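Local coordinates for protein putative sugar ABC transporter (Yersinia enterocolitica subsp. enterocolitica 8081, PDB 5ULB) that probably serves as the periplasmic binding protein of an ABC transporter, capturing a methylthioribose-like sugar between two lobes for import, at residues 25-30 / 83-88; 77-82 / 99-104; 107-112 / 152-157; 118-123 / 286-291. All blocks are in the same frame, centred on the assembly; numbering follows the deposited sequence. Where two conformers were deposited one is given.

Contact 1 (25-30 / 83-88); sequences IRNLGS and QGRDPY
The side-chain amide of Q83 lies across the guanidinium of R26, the two planes 75° apart. OE1 of Q83 sits over one face of that group, toward its rim and 3.3 Å from R26 NE, where the angle is too poor for a hydrogen bond; the amide oxygen merely rests there in a non-bonded polar contact. A bend at chi2 (81°) folds the Q83 chain back over R26. L28 brings CD1 to 3.8 Å from Q83 CD, the two side chains meeting at about a right angle. N27 supplies the hydrogen bond of the contact: its ND2 donates to the backbone O of Q83 at 3.1 Å and 155°, the acceptor lying in the plane of the N27 amide.

A second shell fixes these groups. The guanidinium of R26 bonds N33, T34 and S82, which hold its plane while Q83 rests on it. N27 OD1 is taken by S57, and its ND2 also reaches D61, which receives a hydrogen bond from the Y88 hydroxyl as well. That hydroxyl in turn accepts R85 N at 3.0 Å, linking R85 and Y88 within the loop that precedes helix 89-98. Q83 and L28 both line the sugar pocket, and Q83 NE2 makes a weak hydrogen bond to O4 of the bound selenosugar.

The contact thus joins the end of strand 21-26 and the residues after it to the loop that follows strand 78-82. The two strands are parallel neighbours in the mixed sheet, with helix 32-48 touching R26 and L28, and helix 61-73 packing on I25, N27 and Y88.

Contact 2 (77-82 / 99-104); sequences DGIILS and NGIAVS
This is a parallel strand pairing inside the sheet, between strand 78-82 and the start of strand 102-106, whose axes run 4.7 Å apart and diverge by 16°. Four backbone hydrogen bonds carry it: A102 N to D77 O, I79 N to A102 O, S104 N to I79 O and L81 N to S104 O. The shortest is that of I79 N to A102 O, at 2.8 Å. Between these rungs V103 CA points its hydrogen at I79 O (3.2 Å), and I80 CA does the same toward S104 O.

Where the pairing begins, a water donates to both D77 O and G100 O and bridges the edge of the ladder. On the face of I79 and V103, I101 lays its CG2 branch against I79 CG1 at 3.8 Å and over G78 CA; chi1 of -63° places that methyl opposite the backbone N of I101. Helices 61-73 and 89-98 cover this side, while helix 262-278 packs on I80, A102 and S104 from the other.

G100, with positive phi, is the C-prime residue of the Schellman motif ending helix 89-98, the helix that connects the two strands in a beta-alpha-beta crossover, the repeating unit of the Rossmann-like lobes of periplasmic binding proteins.

Contact 3 (107-112 / 152-157); sequences DTAIQG and GFPPME
In the wall of the sugar pocket, the loop that leaves strand 102-106 meets the first turn of helix 154-169, and two consecutive prolines make the contact. P155 crosses the D107 side chain at a slant: its CG comes to 3.3 Å from D107 OD2, and its CD to 3.6 Å from D107 CG. The carboxylate is put there by chi1 of -86°, which sets CG beside the backbone N of D107.

P154 works on the backbone instead. Its CG points into the bend of the loop, 3.5 Å from D107 O and 3.6 Å from A109 N, and touches the A109 methyl, CB, at 3.9 Å. D107 itself takes up a positive phi (50°), a turn that lets its carbonyl face P154.

This is consistent with the way the two lobes of a periplasmic binding protein close over a ligand: D107 follows a strand in the half of the sheet that begins with strands 51-56 and 21-26, while helix 154-169 follows strand 143-148 near the other end. D107, P155 and M156 all line the pocket of the bound selenosugar, and D107 OD2 lies close to its O1. On the other oxygen, OD1, the carboxylate forms a salt bridge with R158 of the same helix, a second tie between the lobes.

F153 occupies the N-cap position of that helix, and its backbone O receives the hydrogen bond of E157 N at 3.0 Å as the first turn closes.

Contact 4 (118-123 / 286-291); sequences TVTQQD and YEFRAA
F288 turns the edge of its ring to T120, with T120 OG1 in the ring plane and 3.8 Å from F288 CE2, while CD2 of the same ring approaches Q121 O. Beneath these side chains, strands 118-122 and 285-294 pair in parallel within the sheet of the periplasmic-binding-protein fold, their axes 4.7 Å apart and turned by 23°. Y286 N gives its hydrogen to V119 O, Q121 N to Y286 O, and F288 N to Q121 O. The last runs at 160°, in the plane of the carbonyl.

T120 crosses Y286 at an angle, T120 CG2 4.1 Å from Y286 CB. Their polar ends are held from outside: T120 OG1 by V105 and N269, and the Y286 hydroxyl by D322. Y286 brings CE2 over the F288 ring, 3.7 Å above its plane and toward the rim, with F288 CE1 at the edge of the Y286 ring. Helix 262-278 covers this side, reaching T118, T120, Q122 and F288; Q122 NE2 is hydrogen-bonded to O2 of the bound selenosugar.

On the face of Q121 and E287, the carboxylates of D123 and E287 stack with planes 16° apart and D123 OD2 3.6 Å from E287 OE1, a like-charge approach that might raise the pKa of either acid. D123 OD1 caps the following helix through S126 N. Where the strands part, a water accepts from D123 N and donates to F288 O at 2.6 Å.

How the contacts relate
Contacts 1, 2 and 4 all reach the mixed sheet, in which strands 21-26, 78-82, 102-106, 118-122 and 285-294 are successive neighbours. Segments 77-82 and 83-88 follow directly on one another; contacts 1 and 2 alternate along the chain, with centres 15 Å apart. Contacts 3 and 4 also alternate, their centres 13 Å apart, and D107 N probably bonds T120 O. The centre of contact 3 is 10 Å from that of contact 1, where G84 O and A109 N probably bond. Contacts 1 and 4, 17 Å apart between centres, do not touch, yet with contact 3 they supply L28, Q83, D107, P155, M156 and Q122 to the sugar pocket, whereas contact 2 lies in the sheet, away from the sugar.

Contact 1 (25-30 / 83-88)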
# COMPACT_ATOMS: atom_id res chain seq x y z
N ILE A 25 -11.91 -6.32 2.87
CA ILE A 25 -12.61 -5.31 2.06
C ILE A 25 -11.62 -4.17 1.90
O ILE A 25 -11.21 -3.54 2.88
CB ILE A 25 -13.93 -4.88 2.68
CG1 ILE A 25 -14.85 -6.04 3.04
CG2 ILE A 25 -14.62 -3.97 1.64
CD1 ILE A 25 -14.71 -6.58 4.41
N ARG A 26 -11.32 -3.86 0.64
CA ARG A 26 -10.34 -2.82 0.30
C ARG A 26 -11.05 -1.79 -0.59
O ARG A 26 -11.71 -2.13 -1.59
CB ARG A 26 -9.07 -3.36 -0.29
CG ARG A 26 -8.05 -2.34 -0.76
CD ARG A 26 -6.66 -2.94 -0.79
NE ARG A 26 -5.75 -2.10 -1.51
CZ ARG A 26 -4.48 -1.83 -1.15
NH1 ARG A 26 -4.04 -1.99 0.11
NH2 ARG A 26 -3.74 -1.17 -2.00
N ASN A 27 -10.88 -0.49 -0.27
CA ASN A 27 -11.57 0.59 -0.92
C ASN A 27 -10.90 1.14 -2.17
O ASN A 27 -10.77 2.36 -2.31
CB ASN A 27 -11.82 1.71 0.10
CG ASN A 27 -12.86 2.70 -0.29
OD1 ASN A 27 -13.79 2.42 -1.06
ND2 ASN A 27 -12.79 3.89 0.35
N LEU A 28 -10.41 0.22 -3.03
CA LEU A 28 -9.74 0.56 -4.25
C LEU A 28 -10.16 -0.41 -5.33
O LEU A 28 -10.96 -1.33 -5.07
CB LEU A 28 -8.19 0.61 -4.07
CG LEU A 28 -7.65 1.69 -3.12
CD1 LEU A 28 -6.18 1.48 -2.96
CD2 LEU A 28 -7.89 3.06 -3.73
N GLY A 29 -9.66 -0.21 -6.54
CA GLY A 29 -9.76 -1.17 -7.62
C GLY A 29 -8.56 -2.07 -7.72
O GLY A 29 -7.82 -2.26 -6.74
N SER A 30 -8.33 -2.64 -8.90
CA SER A 30 -7.30 -3.65 -9.10
C SER A 30 -5.97 -3.09 -9.57
O SER A 30 -5.33 -3.67 -10.46
CB SER A 30 -7.84 -4.77 -9.98
OG SER A 30 -8.28 -4.23 -11.23
N GLN A 83 -8.01 1.13 3.34
CA GLN A 83 -8.41 2.37 2.74
C GLN A 83 -9.84 2.79 3.05
O GLN A 83 -10.46 3.57 2.32
CB GLN A 83 -8.14 2.47 1.22
CG GLN A 83 -6.61 2.57 0.83
CD GLN A 83 -5.92 1.31 0.80
OE1 GLN A 83 -6.55 0.27 0.62
NE2 GLN A 83 -4.60 1.31 0.99
N GLY A 84 -10.35 2.37 4.22
CA GLY A 84 -11.65 2.92 4.69
C GLY A 84 -11.53 4.38 5.02
O GLY A 84 -10.54 4.80 5.64
N ARG A 85 -12.50 5.17 4.59
CA ARG A 85 -12.44 6.62 4.72
C ARG A 85 -13.34 7.14 5.84
O ARG A 85 -14.26 6.46 6.33
CB ARG A 85 -12.76 7.30 3.37
CG ARG A 85 -11.76 7.00 2.32
CD ARG A 85 -12.05 7.69 0.95
NE ARG A 85 -12.41 9.05 1.13
CZ ARG A 85 -12.60 9.82 0.15
NH1 ARG A 85 -12.92 11.11 0.39
NH2 ARG A 85 -12.55 9.25 -1.04
N ASP A 86 -13.09 8.38 6.17
CA ASP A 86 -14.09 9.16 6.89
C ASP A 86 -15.25 9.47 5.96
O ASP A 86 -15.07 9.58 4.76
CB ASP A 86 -13.43 10.53 7.32
CG ASP A 86 -12.60 10.43 8.64
OD1 ASP A 86 -13.09 9.77 9.59
OD2 ASP A 86 -11.55 11.08 8.64
N PRO A 87 -16.44 9.61 6.50
CA PRO A 87 -16.79 9.69 7.94
C PRO A 87 -17.18 8.38 8.54
O PRO A 87 -17.38 8.29 9.78
CB PRO A 87 -18.07 10.56 7.92
CG PRO A 87 -18.71 10.22 6.64
CD PRO A 87 -17.56 10.07 5.63
N TYR A 88 -17.30 7.35 7.71
CA TYR A 88 -18.03 6.14 8.17
C TYR A 88 -17.18 5.04 8.89
O TYR A 88 -17.77 4.13 9.51
CB TYR A 88 -18.78 5.52 6.95
CG TYR A 88 -17.78 5.23 5.83
CD1 TYR A 88 -17.01 4.11 5.87
CD2 TYR A 88 -17.60 6.16 4.74
CE1 TYR A 88 -16.09 3.82 4.87
CE2 TYR A 88 -16.65 5.92 3.78
CZ TYR A 88 -15.87 4.71 3.82
OH TYR A 88 -14.91 4.51 2.89

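Contact 2 (77-82 / 99-104)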
# COMPACT_ATOMS: atom_id res chain seq x y z
N ASP A 77 -15.30 -14.69 11.01
CA ASP A 77 -14.53 -14.71 12.25
C ASP A 77 -13.60 -13.50 12.36
O ASP A 77 -13.35 -13.04 13.50
CB ASP A 77 -13.69 -15.97 12.24
CG ASP A 77 -14.56 -17.21 12.31
OD1 ASP A 77 -15.28 -17.45 13.31
OD2 ASP A 77 -14.63 -17.90 11.25
N GLY A 78 -13.16 -12.97 11.25
CA GLY A 78 -12.36 -11.77 11.26
C GLY A 78 -12.55 -10.97 10.04
O GLY A 78 -13.01 -11.52 8.97
N ILE A 79 -12.25 -9.68 10.10
CA ILE A 79 -12.36 -8.73 9.01
C ILE A 79 -11.09 -7.91 8.94
O ILE A 79 -10.57 -7.49 9.99
CB ILE A 79 -13.60 -7.85 9.15
CG1 ILE A 79 -14.90 -8.65 8.94
CG2 ILE A 79 -13.56 -6.65 8.18
CD1 ILE A 79 -16.19 -7.96 9.20
N ILE A 80 -10.61 -7.70 7.75
CA ILE A 80 -9.54 -6.73 7.46
C ILE A 80 -10.09 -5.68 6.58
O ILE A 80 -10.65 -5.99 5.52
CB ILE A 80 -8.30 -7.43 6.82
CG1 ILE A 80 -7.68 -8.43 7.81
CG2 ILE A 80 -7.23 -6.41 6.39
CD1 ILE A 80 -6.73 -9.40 7.12
N LEU A 81 -9.92 -4.36 6.94
CA LEU A 81 -10.25 -3.26 6.07
C LEU A 81 -9.02 -2.59 5.55
O LEU A 81 -8.02 -2.50 6.26
CB LEU A 81 -11.09 -2.23 6.78
CG LEU A 81 -12.39 -2.67 7.50
CD1 LEU A 81 -13.15 -1.51 8.03
CD2 LEU A 81 -13.20 -3.54 6.53
N SER A 82 -9.11 -2.03 4.34
CA SER A 82 -8.01 -1.28 3.76
C SER A 82 -8.57 -0.06 3.05
O SER A 82 -9.51 -0.18 2.24
CB SER A 82 -7.24 -2.19 2.84
OG SER A 82 -6.06 -1.65 2.29
N ASN A 99 -19.93 -6.92 17.41
CA ASN A 99 -20.38 -8.24 16.92
C ASN A 99 -19.38 -9.32 17.14
O ASN A 99 -19.66 -10.45 16.76
CB ASN A 99 -20.80 -8.23 15.47
CG ASN A 99 -22.17 -7.56 15.21
OD1 ASN A 99 -23.12 -8.25 15.15
ND2 ASN A 99 -22.25 -6.23 15.11
N GLY A 100 -18.33 -9.09 17.92
CA GLY A 100 -17.40 -10.14 18.29
C GLY A 100 -16.52 -10.63 17.19
O GLY A 100 -16.02 -11.75 17.30
N ILE A 101 -16.28 -9.78 16.20
CA ILE A 101 -15.48 -10.16 15.02
C ILE A 101 -14.07 -9.53 15.20
O ILE A 101 -13.96 -8.33 15.47
CB ILE A 101 -16.18 -9.67 13.77
CG1 ILE A 101 -17.59 -10.35 13.60
CG2 ILE A 101 -15.32 -9.91 12.50
CD1 ILE A 101 -18.35 -9.74 12.44
N ALA A 102 -13.06 -10.34 15.08
CA ALA A 102 -11.67 -9.83 15.17
C ALA A 102 -11.39 -8.90 13.98
O ALA A 102 -11.83 -9.18 12.84
CB ALA A 102 -10.69 -11.00 15.13
N VAL A 103 -10.60 -7.80 14.23
CA VAL A 103 -10.44 -6.84 13.17
C VAL A 103 -9.07 -6.17 13.22
O VAL A 103 -8.62 -5.75 14.32
CB VAL A 103 -11.59 -5.81 13.13
CG1 VAL A 103 -11.84 -5.18 14.50
CG2 VAL A 103 -11.46 -4.79 12.02
N SER A 104 -8.46 -6.03 12.04
CA SER A 104 -7.31 -5.19 11.86
C SER A 104 -7.60 -4.31 10.63
O SER A 104 -8.26 -4.77 9.68
CB SER A 104 -6.04 -6.01 11.65
OG SER A 104 -4.88 -5.25 11.56
O HOH W 1 -14.14 -13.85 15.96

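Contact 3 (107-112 / 152-157)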
# COMPACT_ATOMS: atom_id res chain seq x y z
N ASP A 107 -4.47 1.65 6.55
CA ASP A 107 -4.74 2.91 5.87
C ASP A 107 -6.20 3.32 5.98
O ASP A 107 -6.73 3.87 4.99
CB ASP A 107 -4.32 2.79 4.38
CG ASP A 107 -2.87 3.10 4.16
OD1 ASP A 107 -2.14 3.52 5.10
OD2 ASP A 107 -2.47 2.96 2.93
N THR A 108 -6.74 3.16 7.16
CA THR A 108 -8.15 3.42 7.40
C THR A 108 -8.32 4.52 8.42
O THR A 108 -7.56 4.60 9.38
CB THR A 108 -8.86 2.08 7.81
OG1 THR A 108 -8.81 1.21 6.68
CG2 THR A 108 -10.29 2.25 8.25
N ALA A 109 -9.29 5.39 8.21
CA ALA A 109 -9.53 6.50 9.09
C ALA A 109 -10.29 6.11 10.30
O ALA A 109 -11.46 5.73 10.20
CB ALA A 109 -10.29 7.57 8.31
N ILE A 110 -9.65 6.17 11.46
CA ILE A 110 -10.20 5.77 12.73
C ILE A 110 -10.02 6.91 13.76
O ILE A 110 -8.94 7.39 13.93
CB ILE A 110 -9.65 4.52 13.29
CG1 ILE A 110 -9.83 3.33 12.28
CG2 ILE A 110 -10.21 4.21 14.65
CD1 ILE A 110 -11.24 2.86 12.15
N GLN A 111 -11.12 7.37 14.35
CA GLN A 111 -11.06 8.37 15.39
C GLN A 111 -11.12 7.70 16.76
O GLN A 111 -12.02 6.92 17.03
CB GLN A 111 -12.29 9.24 15.29
CG GLN A 111 -12.23 9.97 13.90
CD GLN A 111 -13.54 10.51 13.50
OE1 GLN A 111 -14.07 11.45 14.12
NE2 GLN A 111 -14.13 9.88 12.49
N GLY A 112 -10.15 7.99 17.59
CA GLY A 112 -10.18 7.44 18.91
C GLY A 112 -9.60 6.08 19.05
O GLY A 112 -9.00 5.52 18.10
N GLY A 152 -8.29 12.66 0.37
CA GLY A 152 -9.30 11.99 1.14
C GLY A 152 -9.01 10.65 1.71
O GLY A 152 -9.93 10.08 2.41
N PHE A 153 -7.92 10.03 1.33
CA PHE A 153 -7.48 8.78 1.86
C PHE A 153 -6.45 9.04 2.95
O PHE A 153 -5.59 9.90 2.75
CB PHE A 153 -6.88 7.92 0.77
CG PHE A 153 -7.88 7.41 -0.24
CD1 PHE A 153 -8.22 8.19 -1.34
CD2 PHE A 153 -8.43 6.18 -0.16
CE1 PHE A 153 -9.16 7.76 -2.27
CE2 PHE A 153 -9.33 5.72 -1.04
CZ PHE A 153 -9.73 6.49 -2.06
N PRO A 154 -6.43 8.27 4.03
CA PRO A 154 -5.46 8.51 5.11
C PRO A 154 -3.97 8.62 4.67
O PRO A 154 -3.31 9.63 5.05
CB PRO A 154 -5.74 7.45 6.12
CG PRO A 154 -7.21 7.18 5.92
CD PRO A 154 -7.48 7.31 4.47
N PRO A 155 -3.49 7.72 3.86
CA PRO A 155 -2.09 7.86 3.45
C PRO A 155 -1.87 9.11 2.64
O PRO A 155 -0.77 9.72 2.72
CB PRO A 155 -1.86 6.60 2.61
CG PRO A 155 -3.24 6.12 2.18
CD PRO A 155 -4.03 6.42 3.36
N MSE A 156 -2.84 9.47 1.82
CA MSE A 156 -2.71 10.65 0.97
C MSE A 156 -2.67 11.88 1.84
O MSE A 156 -1.88 12.84 1.54
CB MSE A 156 -3.82 10.71 -0.05
CG MSE A 156 -3.71 9.62 -1.12
SE MSE A 156 -2.29 9.99 -2.30
CE MSE A 156 -1.98 8.19 -3.01
N GLU A 157 -3.46 12.00 2.86
CA GLU A 157 -3.43 13.21 3.66
C GLU A 157 -2.10 13.29 4.46
O GLU A 157 -1.54 14.40 4.58
CB GLU A 157 -4.70 13.33 4.49
CG GLU A 157 -5.99 13.63 3.59
CD GLU A 157 -6.05 14.99 2.70
OE1 GLU A 157 -7.02 14.99 1.77
OE2 GLU A 157 -5.16 16.07 2.88

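Contact 4 (118-123 / 286-291)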
# COMPACT_ATOMS: atom_id res chain seq x y z
N THR A 118 -6.44 -3.29 15.92
CA THR A 118 -5.16 -2.77 15.55
C THR A 118 -5.29 -1.91 14.31
O THR A 118 -5.85 -2.38 13.30
CB THR A 118 -4.10 -3.89 15.29
OG1 THR A 118 -4.01 -4.75 16.40
CG2 THR A 118 -2.74 -3.33 14.93
N VAL A 119 -4.69 -0.69 14.31
CA VAL A 119 -4.60 0.14 13.16
C VAL A 119 -3.20 0.05 12.59
O VAL A 119 -2.21 0.18 13.34
CB VAL A 119 -5.01 1.58 13.43
CG1 VAL A 119 -6.45 1.68 13.95
CG2 VAL A 119 -4.06 2.28 14.35
N THR A 120 -3.08 -0.20 11.30
CA THR A 120 -1.82 -0.31 10.67
C THR A 120 -1.66 0.68 9.55
O THR A 120 -2.64 1.10 8.93
CB THR A 120 -1.50 -1.74 10.18
OG1 THR A 120 -2.21 -2.08 8.99
CG2 THR A 120 -1.77 -2.86 11.23
N GLN A 121 -0.41 1.09 9.29
CA GLN A 121 -0.11 2.07 8.27
C GLN A 121 1.35 2.00 7.93
O GLN A 121 2.13 1.43 8.67
CB GLN A 121 -0.50 3.48 8.68
CG GLN A 121 0.03 3.89 10.06
CD GLN A 121 -0.75 3.35 11.30
OE1 GLN A 121 -1.95 3.13 11.22
NE2 GLN A 121 -0.04 2.97 12.35
N GLN A 122 1.73 2.58 6.80
CA GLN A 122 3.13 2.80 6.51
C GLN A 122 3.54 4.10 7.17
O GLN A 122 2.75 4.86 7.66
CB GLN A 122 3.36 2.85 4.97
CG GLN A 122 2.92 1.56 4.25
CD GLN A 122 2.67 1.68 2.79
OE1 GLN A 122 3.39 1.02 1.96
NE2 GLN A 122 1.73 2.48 2.42
N ASP A 123 4.86 4.36 7.18
CA ASP A 123 5.39 5.65 7.69
C ASP A 123 5.32 6.62 6.56
O ASP A 123 6.28 6.82 5.81
CB ASP A 123 6.85 5.42 8.18
CG ASP A 123 7.43 6.67 8.80
OD1 ASP A 123 6.84 7.78 8.68
OD2 ASP A 123 8.50 6.53 9.44
N TYR A 286 0.41 -0.31 14.58
CA TYR A 286 1.62 -0.87 14.04
C TYR A 286 1.98 -0.14 12.72
O TYR A 286 1.11 0.11 11.87
CB TYR A 286 1.47 -2.40 13.73
CG TYR A 286 2.65 -3.07 13.14
CD1 TYR A 286 3.77 -3.38 13.92
CD2 TYR A 286 2.79 -3.30 11.75
CE1 TYR A 286 4.87 -3.97 13.41
CE2 TYR A 286 3.91 -3.86 11.29
CZ TYR A 286 4.93 -4.25 12.09
OH TYR A 286 6.03 -4.83 11.55
N GLU A 287 3.27 0.14 12.57
CA GLU A 287 3.76 0.87 11.41
C GLU A 287 4.77 0.04 10.62
O GLU A 287 5.74 -0.49 11.20
CB GLU A 287 4.41 2.19 11.84
CG GLU A 287 4.75 3.10 10.75
CD GLU A 287 5.25 4.47 11.24
OE1 GLU A 287 6.43 4.57 11.57
OE2 GLU A 287 4.41 5.40 11.21
N PHE A 288 4.61 -0.05 9.28
CA PHE A 288 5.55 -0.74 8.47
C PHE A 288 6.69 0.19 8.07
O PHE A 288 6.46 1.34 7.83
CB PHE A 288 4.85 -1.21 7.15
CG PHE A 288 3.76 -2.20 7.42
CD1 PHE A 288 4.03 -3.54 7.47
CD2 PHE A 288 2.46 -1.83 7.57
CE1 PHE A 288 3.03 -4.48 7.74
CE2 PHE A 288 1.40 -2.76 7.84
CZ PHE A 288 1.72 -4.09 7.95
N ARG A 289 7.85 -0.36 7.88
CA ARG A 289 9.06 0.40 7.43
C ARG A 289 9.35 0.17 5.96
O ARG A 289 9.33 -1.01 5.49
CB ARG A 289 10.30 -0.04 8.29
CG ARG A 289 10.16 0.35 9.73
CD ARG A 289 11.46 0.33 10.53
NE ARG A 289 11.01 0.17 11.94
CZ ARG A 289 10.91 -1.01 12.48
NH1 ARG A 289 11.31 -1.99 11.72
NH2 ARG A 289 10.49 -1.18 13.69
N ALA A 290 9.76 1.22 5.29
CA ALA A 290 10.01 1.11 3.82
C ALA A 290 11.46 1.11 3.51
O ALA A 290 12.33 1.42 4.38
CB ALA A 290 9.41 2.24 3.08
N ALA A 291 11.81 0.72 2.30
CA ALA A 291 13.11 0.78 1.73
C ALA A 291 13.09 1.70 0.53
O ALA A 291 12.08 1.81 -0.17
CB ALA A 291 13.59 -0.62 1.29
O HOH W 2 6.77 2.93 5.80